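Ricin B-related lectin (Polyporus squamosus, PDB 5MUA) is a chimeric lectin that binds galactose through its beta-trefoil domain and joins it to a calcium-dependent, papain-like cysteine protease domain. Local coordinates at residues B[17-25]-B[35-46]. Residues are numbered along the deposited sequence; the frame is centred on the assembly and turned at random.
Sequences ANTRLALSE and VIISSDAVDPLN
R20 reaches from its own strand into the loop that follows its hairpin partner, and there its guanidinium sets one face against the CB of D40, not its carboxylate: D40 CB sits over the centre of the flat group, 3.4 Å above its plane. CG of R20 stands between the backbone N and the carbonyl carbon (chi1 64°), and the chain then runs extended to NE, which brings the guanidinium against the turn from S39 to V42. At the edge of the guanidinium, NH2 donates to V42 O at 3.0 Å, while NE donates to a water that in turn donates to S39 O and is also hydrogen-bonded to S38 OG; the two bonds should fix the rotation of the group. D43 OD1 lies 3.5 Å from R20 NH2 but well out of plane, a salt bridge of charges alone, and its stronger partners are Y10 and N47. The carboxylate of D40 turns instead to N18, whose ND2 meets the syn lone pair of OD1 at 2.9 Å, the amide and carboxylate planes 75° apart.

From this end the antiparallel ladder runs on through R20 with S38 and A22 with I36, both hydrogen-bonded pairs, although the return bond from S38 N to R20 O is bent and weak. Beyond the strands the loop swings back, and N46 O, which also accepts from N64, accepts from L23 N at 3.1 Å and lies against CA and CB of A22. On the opposite face from A22 and S38, L23 CD1 packs against V35 CG2 at 4.0 Å.

The two-stranded hairpin is consistent with the hairpin elements of a beta-trefoil. Strand 7-13 flanks strand 19-23 through backbone bonds and Y10, which makes a cation-pi contact with R20; V130 of strand 129-133 touches L21 and V35, and helix 184-194 meets D43 through Q186.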
loop_
_atom_site.group_PDB
_atom_site.type_symbol
_atom_site.label_atom_id
_atom_site.label_comp_id
_atom_site.label_asym_id
_atom_site.label_seq_id
_atom_site.Cartn_x
_atom_site.Cartn_y
_atom_site.Cartn_z
ATOM N N ALA B 17 28.882 16.397 24.755
ATOM C CA ALA B 17 27.457 16.448 24.533
ATOM C C ALA B 17 27.073 16.614 23.057
ATOM O O ALA B 17 27.851 17.066 22.202
ATOM C CB ALA B 17 26.841 17.607 25.329
ATOM N N ASN B 18 25.819 16.269 22.795
ATOM C CA ASN B 18 25.221 16.521 21.501
ATOM C C ASN B 18 25.914 15.871 20.302
ATOM O O ASN B 18 25.814 16.354 19.191
ATOM C CB ASN B 18 25.113 18.009 21.287
ATOM C CG ASN B 18 24.266 18.665 22.323
ATOM O OD1 ASN B 18 24.740 19.462 23.131
ATOM N ND2 ASN B 18 22.995 18.291 22.346
ATOM N N THR B 19 26.581 14.750 20.555
ATOM C CA THR B 19 27.462 14.164 19.565
ATOM C C THR B 19 27.175 12.672 19.456
ATOM O O THR B 19 27.182 11.954 20.454
ATOM C CB THR B 19 28.948 14.383 20.017
ATOM O OG1 THR B 19 29.163 15.793 20.145
ATOM C CG2 THR B 19 29.928 13.894 19.025
ATOM N N ARG B 20 26.890 12.238 18.246
ATOM C CA ARG B 20 26.698 10.808 17.981
ATOM C C ARG B 20 27.360 10.360 16.679
ATOM O O ARG B 20 27.837 11.176 15.881
ATOM C CB ARG B 20 25.225 10.459 18.072
ATOM C CG ARG B 20 24.414 11.164 17.022
ATOM C CD ARG B 20 22.961 11.093 17.422
ATOM N NE ARG B 20 22.134 11.934 16.613
ATOM C CZ ARG B 20 20.867 12.209 16.881
ATOM N NH1 ARG B 20 20.290 11.763 17.958
ATOM N NH2 ARG B 20 20.192 12.970 16.058
ATOM N N LEU B 21 27.417 9.039 16.495
ATOM C CA LEU B 21 28.128 8.475 15.413
ATOM C C LEU B 21 27.280 8.459 14.158
ATOM O O LEU B 21 26.085 8.192 14.198
ATOM C CB LEU B 21 28.544 7.095 15.768
ATOM C CG LEU B 21 29.602 7.026 16.888
ATOM C CD1 LEU B 21 30.015 5.565 16.969
ATOM C CD2 LEU B 21 30.835 7.902 16.599
ATOM N N ALA B 22 27.923 8.710 13.047
ATOM C CA ALA B 22 27.270 8.594 11.732
ATOM C C ALA B 22 28.328 8.095 10.727
ATOM O O ALA B 22 29.518 8.022 11.031
ATOM C CB ALA B 22 26.682 9.945 11.312
ATOM N N LEU B 23 27.889 7.707 9.535
ATOM C CA LEU B 23 28.796 7.345 8.465
ATOM C C LEU B 23 28.854 8.442 7.417
ATOM O O LEU B 23 27.840 8.937 6.968
ATOM C CB LEU B 23 28.404 6.021 7.868
ATOM C CG LEU B 23 29.448 5.462 6.940
ATOM C CD1 LEU B 23 30.635 4.873 7.724
ATOM C CD2 LEU B 23 28.793 4.309 6.150
ATOM N N SER B 24 30.067 8.833 7.064
ATOM C CA SER B 24 30.346 9.759 6.011
ATOM C C SER B 24 29.729 9.319 4.727
ATOM O O SER B 24 29.691 8.119 4.460
ATOM C CB SER B 24 31.850 9.915 5.754
ATOM O OG SER B 24 32.042 10.936 4.767
ATOM N N GLU B 25 29.238 10.279 3.941
ATOM C CA GLU B 25 28.781 9.938 2.569
ATOM C C GLU B 25 29.868 9.991 1.479
ATOM O O GLU B 25 29.621 9.611 0.314
ATOM C CB GLU B 25 27.598 10.825 2.170
ATOM C CG GLU B 25 26.370 10.710 3.027
ATOM C CD GLU B 25 25.259 11.522 2.423
ATOM O OE1 GLU B 25 25.314 12.743 2.615
ATOM O OE2 GLU B 25 24.413 10.944 1.710
ATOM N N VAL B 35 33.594 6.462 9.784
ATOM C CA VAL B 35 32.640 6.702 10.836
ATOM C C VAL B 35 33.036 8.053 11.399
ATOM O O VAL B 35 34.233 8.282 11.716
ATOM C CB VAL B 35 32.649 5.598 11.940
ATOM C CG1 VAL B 35 31.780 5.980 13.119
ATOM C CG2 VAL B 35 32.155 4.283 11.382
ATOM N N ILE B 36 32.074 8.948 11.595
ATOM C CA ILE B 36 32.324 10.350 11.955
ATOM C C ILE B 36 31.388 10.747 13.097
ATOM O O ILE B 36 30.407 10.037 13.444
ATOM C CB ILE B 36 32.167 11.342 10.773
ATOM C CG1 ILE B 36 30.695 11.301 10.178
ATOM C CG2 ILE B 36 33.151 11.012 9.640
ATOM C CD1 ILE B 36 30.340 12.383 9.132
ATOM N N ILE B 37 31.735 11.848 13.745
ATOM C CA ILE B 37 30.858 12.471 14.714
ATOM C C ILE B 37 29.810 13.297 13.963
ATOM O O ILE B 37 30.090 13.825 12.898
ATOM C CB ILE B 37 31.622 13.395 15.714
ATOM C CG1 ILE B 37 32.310 14.595 14.999
ATOM C CG2 ILE B 37 32.563 12.545 16.540
ATOM C CD1 ILE B 37 33.108 15.575 15.912
ATOM N N SER B 38 28.662 13.452 14.606
ATOM C CA SER B 38 27.467 14.053 14.040
ATOM C C SER B 38 26.759 14.780 15.148
ATOM O O SER B 38 26.579 14.249 16.259
ATOM C CB SER B 38 26.559 12.877 13.584
ATOM O OG SER B 38 25.429 13.348 13.005
ATOM N N SER B 39 26.290 15.980 14.856
ATOM C CA SER B 39 25.483 16.770 15.792
ATOM C C SER B 39 24.085 16.149 15.961
ATOM O O SER B 39 23.418 15.844 14.978
ATOM C CB SER B 39 25.305 18.210 15.276
ATOM O OG SER B 39 24.412 18.933 16.139
ATOM N N ASP B 40 23.635 16.010 17.197
ATOM C CA ASP B 40 22.258 15.631 17.445
ATOM C C ASP B 40 21.260 16.773 17.183
ATOM O O ASP B 40 20.060 16.542 17.332
ATOM C CB ASP B 40 22.049 14.862 18.777
ATOM C CG ASP B 40 22.139 15.740 20.003
ATOM O OD1 ASP B 40 22.233 16.942 19.847
ATOM O OD2 ASP B 40 22.137 15.191 21.125
ATOM N N ALA B 41 21.699 17.941 16.724
ATOM C CA ALA B 41 20.718 18.952 16.267
ATOM C C ALA B 41 20.137 18.549 14.929
ATOM O O ALA B 41 19.146 19.105 14.562
ATOM C CB ALA B 41 21.270 20.361 16.145
ATOM N N VAL B 42 20.708 17.567 14.223
ATOM C CA VAL B 42 20.116 17.145 12.936
ATOM C C VAL B 42 19.978 15.630 12.984
ATOM O O VAL B 42 20.519 14.988 13.897
ATOM C CB VAL B 42 20.938 17.603 11.706
ATOM C CG1 VAL B 42 20.842 19.140 11.540
ATOM C CG2 VAL B 42 22.417 17.123 11.770
ATOM N N ASP B 43 19.190 15.072 12.063
ATOM C CA ASP B 43 18.821 13.647 12.181
ATOM C C ASP B 43 19.024 12.885 10.892
ATOM O O ASP B 43 18.075 12.196 10.442
ATOM C CB ASP B 43 17.384 13.492 12.728
ATOM C CG ASP B 43 17.108 12.129 13.285
ATOM O OD1 ASP B 43 18.092 11.423 13.705
ATOM O OD2 ASP B 43 15.904 11.760 13.332
ATOM N N PRO B 44 20.204 13.003 10.272
ATOM C CA PRO B 44 20.410 12.349 8.948
ATOM C C PRO B 44 20.359 10.823 9.137
ATOM O O PRO B 44 20.792 10.298 10.150
ATOM C CB PRO B 44 21.806 12.813 8.519
ATOM C CG PRO B 44 22.450 13.065 9.798
ATOM C CD PRO B 44 21.459 13.614 10.744
ATOM N N LEU B 45 19.786 10.132 8.165
ATOM C CA LEU B 45 19.476 8.729 8.346
ATOM C C LEU B 45 20.752 7.865 8.606
ATOM O O LEU B 45 20.643 6.795 9.148
ATOM C CB LEU B 45 18.726 8.192 7.115
ATOM C CG LEU B 45 17.392 8.828 6.761
ATOM C CD1 LEU B 45 16.787 8.208 5.499
ATOM C CD2 LEU B 45 16.486 8.516 7.929
ATOM N N ASN B 46 21.917 8.346 8.146
ATOM C CA ASN B 46 23.187 7.689 8.369
ATOM C C ASN B 46 23.714 7.776 9.807
ATOM O O ASN B 46 24.846 7.321 10.070
ATOM C CB ASN B 46 24.228 8.110 7.314
ATOM C CG ASN B 46 24.498 9.585 7.339
ATOM O OD1 ASN B 46 24.208 10.292 8.291
ATOM N ND2 ASN B 46 25.026 10.073 6.241
HETATM O O HOH W 1 23.011 13.136 14.005
HETATM O O HOH W 2 26.305 7.591 4.676
#